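Local structure of sugar isomerase (3QC0) at residues Ala153-Thr157 against Leu158-Leu162; Ala161-Ile164 against Cys165-Leu168; Asp261-Ile264 against Ala265-Glu269. The protein probably isomerises sugars, binding a zinc ion in a TIM barrel of the xylose isomerase-like kind. All coordinates share one frame; numbering follows the deposited sequence. Where two conformers were deposited one is given.

Contact 1: Ala153-Thr157 against Leu158-Leu162; sequences ACVNT and LGQAL
The side-chain amide of Q160 reaches back from the first turn of helix 158-168 and grips the loop before it with both of its polar atoms. Its OE1 accepts from the backbone N of N156 at 2.8 Å in a nearly straight bond (N-H...O 165°), the donor tilted from the plane of the amide carbonyl. On the other arm, Q160 NE2 gives a hydrogen to C154 O at 3.2 Å, arriving in the carbonyl plane on a lone pair. An extended chain puts the amide there: CG lies anti to the backbone N (chi1 175°) and CD continues the line, which carries the group across the CA of V155.

A second set of bonds starts the helix. T157 is its N-cap: OG1 accepts from Q160 N at 2.9 Å, the hydroxyl being swung between its own backbone N and carbonyl carbon (chi1 73°). T157 O takes the N-H of A161 at 2.9 Å.

Within the loop, N156 ND2 donates to A153 O at 2.9 Å, and R118 of helix 114-135 binds both N156 OD1 and C154 O. Between loop and helix start, the apolar touch is made by V155, whose CG1 meets A161 CB at 3.9 Å. W183 of the second subunit packs on N156 and T157.

Chemically, one amide bonds an N-H and a C=O two residues apart, much as a neighbouring strand might, fixing its own flip and meeting buried backbone polarity, while T157 caps the helix that follows.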
loop_
_atom_site.group_PDB
_atom_site.type_symbol
_atom_site.label_atom_id
_atom_site.label_comp_id
_atom_site.label_asym_id
_atom_site.label_seq_id
_atom_site.Cartn_x
_atom_site.Cartn_y
_atom_site.Cartn_z
ATOM N N ALA A 153 7.558 -5.820 6.433
ATOM C CA ALA A 153 8.600 -5.620 5.409
ATOM C C ALA A 153 8.616 -4.212 4.958
ATOM O O ALA A 153 7.620 -3.764 4.398
ATOM C CB ALA A 153 8.404 -6.549 4.166
ATOM N N CYS A 154 9.758 -3.559 5.155
ATOM C CA CYS A 154 9.925 -2.176 4.732
ATOM C C CYS A 154 10.624 -2.042 3.366
ATOM O O CYS A 154 11.032 -0.961 3.010
ATOM C CB CYS A 154 10.658 -1.398 5.818
ATOM S SG CYS A 154 12.390 -1.957 6.090
ATOM N N VAL A 155 10.619 -3.105 2.578
ATOM C CA VAL A 155 10.948 -3.027 1.133
ATOM C C VAL A 155 9.581 -3.170 0.467
ATOM O O VAL A 155 8.936 -4.210 0.571
ATOM C CB VAL A 155 11.905 -4.092 0.639
ATOM C CG1 VAL A 155 12.075 -3.979 -0.919
ATOM C CG2 VAL A 155 13.263 -3.974 1.375
ATOM N N ASN A 156 9.105 -2.045 -0.096
ATOM C CA ASN A 156 7.718 -1.903 -0.503
ATOM C C ASN A 156 7.428 -1.565 -1.947
ATOM O O ASN A 156 6.253 -1.425 -2.306
ATOM C CB ASN A 156 7.060 -0.861 0.396
ATOM C CG ASN A 156 7.129 -1.269 1.843
ATOM O OD1 ASN A 156 7.858 -0.666 2.634
ATOM N ND2 ASN A 156 6.426 -2.366 2.185
ATOM N N THR A 157 8.464 -1.389 -2.779
ATOM C CA THR A 157 8.255 -1.200 -4.219
ATOM C C THR A 157 9.289 -2.031 -4.975
ATOM O O THR A 157 10.409 -2.277 -4.480
ATOM C CB THR A 157 8.345 0.269 -4.665
ATOM O OG1 THR A 157 9.716 0.698 -4.635
ATOM C CG2 THR A 157 7.354 1.169 -3.824
ATOM N N LEU A 158 8.912 -2.474 -6.162
ATOM C CA LEU A 158 9.865 -3.185 -6.997
ATOM C C LEU A 158 11.065 -2.291 -7.328
ATOM O O LEU A 158 12.198 -2.784 -7.355
ATOM C CB LEU A 158 9.172 -3.697 -8.245
ATOM C CG LEU A 158 10.007 -4.495 -9.234
ATOM C CD1 LEU A 158 10.664 -5.720 -8.579
ATOM C CD2 LEU A 158 9.075 -4.918 -10.410
ATOM N N GLY A 159 10.856 -0.998 -7.582
ATOM C CA GLY A 159 11.943 -0.087 -7.831
ATOM C C GLY A 159 12.956 -0.023 -6.693
ATOM O O GLY A 159 14.147 -0.036 -6.908
ATOM N N GLN A 160 12.459 0.024 -5.464
ATOM C CA GLN A 160 13.302 0.043 -4.308
ATOM C C GLN A 160 14.050 -1.286 -4.201
ATOM O O GLN A 160 15.236 -1.305 -3.884
ATOM C CB GLN A 160 12.453 0.311 -3.069
ATOM C CG GLN A 160 13.219 0.239 -1.763
ATOM C CD GLN A 160 12.305 0.093 -0.553
ATOM O OE1 GLN A 160 11.123 -0.218 -0.712
ATOM N NE2 GLN A 160 12.869 0.254 0.649
ATOM N N ALA A 161 13.342 -2.406 -4.386
ATOM C CA ALA A 161 14.002 -3.721 -4.340
ATOM C C ALA A 161 15.145 -3.790 -5.337
ATOM O O ALA A 161 16.241 -4.309 -5.049
ATOM C CB ALA A 161 12.991 -4.853 -4.564
ATOM N N LEU A 162 14.870 -3.315 -6.541
ATOM C CA LEU A 162 15.912 -3.302 -7.581
ATOM C C LEU A 162 17.072 -2.361 -7.247
ATOM O O LEU A 162 18.227 -2.668 -7.545
ATOM C CB LEU A 162 15.290 -2.989 -8.945
ATOM C CG LEU A 162 14.306 -4.052 -9.472
ATOM C CD1 LEU A 162 13.531 -3.542 -10.704
ATOM C CD2 LEU A 162 15.063 -5.380 -9.813
#

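Contact 2: Ala161-Ile164 against Cys165-Leu168; sequences ALDI and CETL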
loop_
_atom_site.group_PDB
_atom_site.type_symbol
_atom_site.label_atom_id
_atom_site.label_comp_id
_atom_site.label_asym_id
_atom_site.label_seq_id
_atom_site.Cartn_x
_atom_site.Cartn_y
_atom_site.Cartn_z
ATOM N N ALA A 161 13.342 -2.406 -4.386
ATOM C CA ALA A 161 14.002 -3.721 -4.340
ATOM C C ALA A 161 15.145 -3.790 -5.337
ATOM O O ALA A 161 16.241 -4.309 -5.049
ATOM C CB ALA A 161 12.991 -4.853 -4.564
ATOM N N LEU A 162 14.870 -3.315 -6.541
ATOM C CA LEU A 162 15.912 -3.302 -7.581
ATOM C C LEU A 162 17.072 -2.361 -7.247
ATOM O O LEU A 162 18.227 -2.668 -7.545
ATOM C CB LEU A 162 15.290 -2.989 -8.945
ATOM C CG LEU A 162 14.306 -4.052 -9.472
ATOM C CD1 LEU A 162 13.531 -3.542 -10.704
ATOM C CD2 LEU A 162 15.063 -5.380 -9.813
ATOM N N ASP A 163 16.794 -1.218 -6.635
ATOM C CA ASP A 163 17.849 -0.329 -6.141
ATOM C C ASP A 163 18.780 -1.070 -5.182
ATOM O O ASP A 163 20.012 -0.934 -5.249
ATOM C CB ASP A 163 17.282 0.888 -5.418
ATOM C CG ASP A 163 16.650 1.911 -6.354
ATOM O OD1 ASP A 163 16.765 1.841 -7.607
ATOM O OD2 ASP A 163 15.978 2.820 -5.782
ATOM N N ILE A 164 18.208 -1.893 -4.309
ATOM C CA ILE A 164 19.023 -2.644 -3.386
ATOM C C ILE A 164 19.842 -3.690 -4.144
ATOM O O ILE A 164 21.003 -3.875 -3.821
ATOM C CB ILE A 164 18.155 -3.315 -2.285
ATOM C CG1 ILE A 164 17.407 -2.246 -1.457
ATOM C CG2 ILE A 164 18.994 -4.293 -1.415
ATOM C CD1 ILE A 164 16.306 -2.794 -0.539
ATOM N N CYS A 165 19.237 -4.380 -5.111
ATOM C CA CYS A 165 19.940 -5.370 -5.952
ATOM C C CYS A 165 21.113 -4.709 -6.621
ATOM O O CYS A 165 22.198 -5.282 -6.670
ATOM C CB CYS A 165 19.013 -6.006 -6.964
ATOM S SG CYS A 165 17.797 -7.111 -6.290
ATOM N N GLU A 166 20.921 -3.503 -7.140
ATOM C CA GLU A 166 22.045 -2.815 -7.806
ATOM C C GLU A 166 23.163 -2.470 -6.846
ATOM O O GLU A 166 24.366 -2.505 -7.231
ATOM C CB GLU A 166 21.556 -1.548 -8.501
ATOM C CG GLU A 166 20.736 -1.822 -9.711
ATOM C CD GLU A 166 20.654 -0.614 -10.634
ATOM O OE1 GLU A 166 20.069 0.424 -10.246
ATOM O OE2 GLU A 166 21.190 -0.704 -11.756
ATOM N N THR A 167 22.830 -2.117 -5.616
ATOM C CA THR A 167 23.802 -1.722 -4.590
ATOM C C THR A 167 24.642 -2.921 -4.138
ATOM O O THR A 167 25.872 -2.822 -3.919
ATOM C CB THR A 167 23.111 -1.122 -3.367
ATOM O OG1 THR A 167 22.430 0.100 -3.723
ATOM C CG2 THR A 167 24.113 -0.825 -2.235
ATOM N N LEU A 168 23.981 -4.069 -4.048
ATOM C CA LEU A 168 24.608 -5.228 -3.420
ATOM C C LEU A 168 25.311 -6.115 -4.379
ATOM O O LEU A 168 26.195 -6.888 -3.966
ATOM C CB LEU A 168 23.545 -6.039 -2.704
ATOM C CG LEU A 168 23.001 -5.332 -1.484
ATOM C CD1 LEU A 168 22.034 -6.299 -0.856
ATOM C CD2 LEU A 168 24.112 -4.862 -0.494
#
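Residues 161-168 form the last two turns of helix 158-168, and four i to i+4 backbone bonds join the halves, from C165 N to A161 O (3.0 Å), E166 N to L162 O, T167 N to D163 O and L168 N to I164 O. The N-H...O angle falls from 160° in the first of these to 141° in the last, so the bonding bends as the helix nears its end.

Among the side chains, the apolar pair is I164 and L168, one turn apart, lying side by side and pointing the same way. The gamma methyl CG2 of I164 meets CD1 of L168 at 3.7 Å. It is placed there because CG1 stands beside the backbone N (chi1 -61°), which leaves CG2 anti to that N and facing L168. L168 then continues onto V122, I125, A126 and L129 of helix 114-135, while I164 and C165 pack on I141 of strand 139-141.

The polar side chains lie on the exposed face. T167 turns its hydroxyl back along the helix, leaving OG1 3.0 Å from D163 O, a carbonyl already holding T167 N. In the conformer described, E166 brings its OE1 within 4.5 Å of D163 OD1, yet both carboxylates form salt bridges to R193 of helix 187-196, through the same NH2.

The helix is therefore two-sided: its apolar face beds into the barrel wall and the preceding helix, whereas on the outer face, with E166 in that conformer, a shared guanidinium probably offsets the repulsion between two acids and ties this helix to helix 187-196.

Contact 3: Asp261-Ile264 against Ala265-Glu269; sequences DEVI and ATCVE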
loop_
_atom_site.group_PDB
_atom_site.type_symbol
_atom_site.label_atom_id
_atom_site.label_comp_id
_atom_site.label_asym_id
_atom_site.label_seq_id
_atom_site.Cartn_x
_atom_site.Cartn_y
_atom_site.Cartn_z
ATOM N N ASP A 261 -7.819 -30.877 -2.283
ATOM C CA ASP A 261 -8.071 -31.325 -3.620
ATOM C C ASP A 261 -8.776 -30.300 -4.529
ATOM O O ASP A 261 -8.348 -29.989 -5.670
ATOM C CB ASP A 261 -8.996 -32.581 -3.484
ATOM C CG ASP A 261 -9.170 -33.295 -4.728
ATOM O OD1 ASP A 261 -8.458 -33.030 -5.676
ATOM O OD2 ASP A 261 -9.961 -34.238 -4.728
ATOM N N GLU A 262 -9.876 -29.781 -4.017
ATOM C CA GLU A 262 -10.635 -28.788 -4.761
ATOM C C GLU A 262 -9.807 -27.512 -4.948
ATOM O O GLU A 262 -9.844 -26.891 -6.021
ATOM C CB GLU A 262 -11.927 -28.454 -4.048
ATOM C CG GLU A 262 -12.872 -27.670 -4.958
ATOM C CD GLU A 262 -13.946 -26.936 -4.211
ATOM O OE1 GLU A 262 -13.989 -27.014 -2.952
ATOM O OE2 GLU A 262 -14.749 -26.257 -4.896
ATOM N N VAL A 263 -9.056 -27.131 -3.918
ATOM C CA VAL A 263 -8.259 -25.880 -4.035
ATOM C C VAL A 263 -7.262 -26.023 -5.177
ATOM O O VAL A 263 -7.183 -25.168 -6.046
ATOM C CB VAL A 263 -7.521 -25.557 -2.754
ATOM C CG1 VAL A 263 -6.676 -24.272 -2.925
ATOM C CG2 VAL A 263 -8.489 -25.397 -1.591
ATOM N N ILE A 264 -6.526 -27.141 -5.207
ATOM C CA ILE A 264 -5.483 -27.318 -6.216
ATOM C C ILE A 264 -6.072 -27.510 -7.623
ATOM O O ILE A 264 -5.544 -26.974 -8.617
ATOM C CB ILE A 264 -4.525 -28.476 -5.873
ATOM C CG1 ILE A 264 -3.836 -28.228 -4.539
ATOM C CG2 ILE A 264 -3.517 -28.663 -6.988
ATOM C CD1 ILE A 264 -3.041 -26.902 -4.449
ATOM N N ALA A 265 -7.177 -28.251 -7.707
ATOM C CA ALA A 265 -7.927 -28.326 -8.953
ATOM C C ALA A 265 -8.304 -26.945 -9.473
ATOM O O ALA A 265 -8.134 -26.671 -10.682
ATOM C CB ALA A 265 -9.209 -29.196 -8.774
ATOM N N THR A 266 -8.792 -26.080 -8.570
ATOM C CA THR A 266 -9.204 -24.718 -8.954
ATOM C C THR A 266 -7.963 -23.920 -9.350
ATOM O O THR A 266 -8.005 -23.210 -10.366
ATOM C CB THR A 266 -9.992 -24.043 -7.821
ATOM O OG1 THR A 266 -11.117 -24.891 -7.456
ATOM C CG2 THR A 266 -10.462 -22.617 -8.198
ATOM N N CYS A 267 -6.846 -24.051 -8.619
ATOM C CA CYS A 267 -5.613 -23.381 -9.059
ATOM C C CYS A 267 -5.234 -23.776 -10.465
ATOM O O CYS A 267 -4.832 -22.947 -11.237
ATOM C CB CYS A 267 -4.391 -23.622 -8.167
ATOM S SG CYS A 267 -4.546 -23.081 -6.498
ATOM N N VAL A 268 -5.321 -25.055 -10.819
ATOM C CA VAL A 268 -4.946 -25.444 -12.177
ATOM C C VAL A 268 -5.897 -24.845 -13.229
ATOM O O VAL A 268 -5.454 -24.383 -14.273
ATOM C CB VAL A 268 -4.916 -26.993 -12.338
ATOM C CG1 VAL A 268 -4.826 -27.383 -13.817
ATOM C CG2 VAL A 268 -3.767 -27.589 -11.524
ATOM N N GLU A 269 -7.203 -24.860 -12.945
ATOM C CA GLU A 269 -8.194 -24.315 -13.866
ATOM C C GLU A 269 -7.952 -22.821 -14.061
ATOM O O GLU A 269 -7.951 -22.317 -15.199
ATOM C CB GLU A 269 -9.612 -24.542 -13.332
ATOM C CG GLU A 269 -10.712 -24.037 -14.210
ATOM C CD GLU A 269 -10.834 -24.765 -15.542
ATOM O OE1 GLU A 269 -10.399 -25.887 -15.636
ATOM O OE2 GLU A 269 -11.402 -24.205 -16.482
#
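The flat group that carries this contact is the peptide carbonyl of E262, approached by T266 from both faces. T266 N donates at 2.9 Å to E262 O from one face, and T266 OG1 gives its hydrogen to the same E262 O at 2.8 Å from the opposite one, tilted 35° from the carbonyl plane. The hydroxyl can fold back in this way because OG1 sits beside its own backbone N, anti to the carbonyl carbon (chi1 -55°). The carboxylate of E262 is held elsewhere, by a salt bridge to R258. Its aliphatic stem runs side by side with T266, CG standing 4.1 Å from OG1.

Neighbouring carbonyls repeat the i to i+4 pattern: D261 O takes A265 N at 2.9 Å and I264 O takes V268 N at the same distance. V263 O accepts from C267 N at 2.8 Å in the carbonyl plane. On the buried side, V263 CG1 lies a loose 4.3 Å from C267 SG. A methyl of V268, CG2, comes 3.5 Å from I264 O.

Helix 260-274 follows the last barrel strand, 245-247, and its inner side closes against the first: I264 and C267 pack on I9, and V268 on L7, of strand 7-10. The loop after helix 20-29 meets its flank, where H30 bonds to D261 and touches I264 and A265.

How the contacts relate
Contacts 1 and 2 share A161 and L162 and follow one helix, 158-168, from its capped start to its end; they also touch, V155 CG2 lying 3.8 Å from I164 CD1. Contact 3 stands across the barrel, its centre about 31 Å from that of contact 1 and about 36 Å from that of contact 2. Contact 1 is the buried one, and there side-chain amide and hydroxyl groups satisfy loop and helix-end backbone. The other two are partly buried stretches within helices, each with an apolar face on a barrel strand and acids on the outer face. Only contact 1 meets the second subunit.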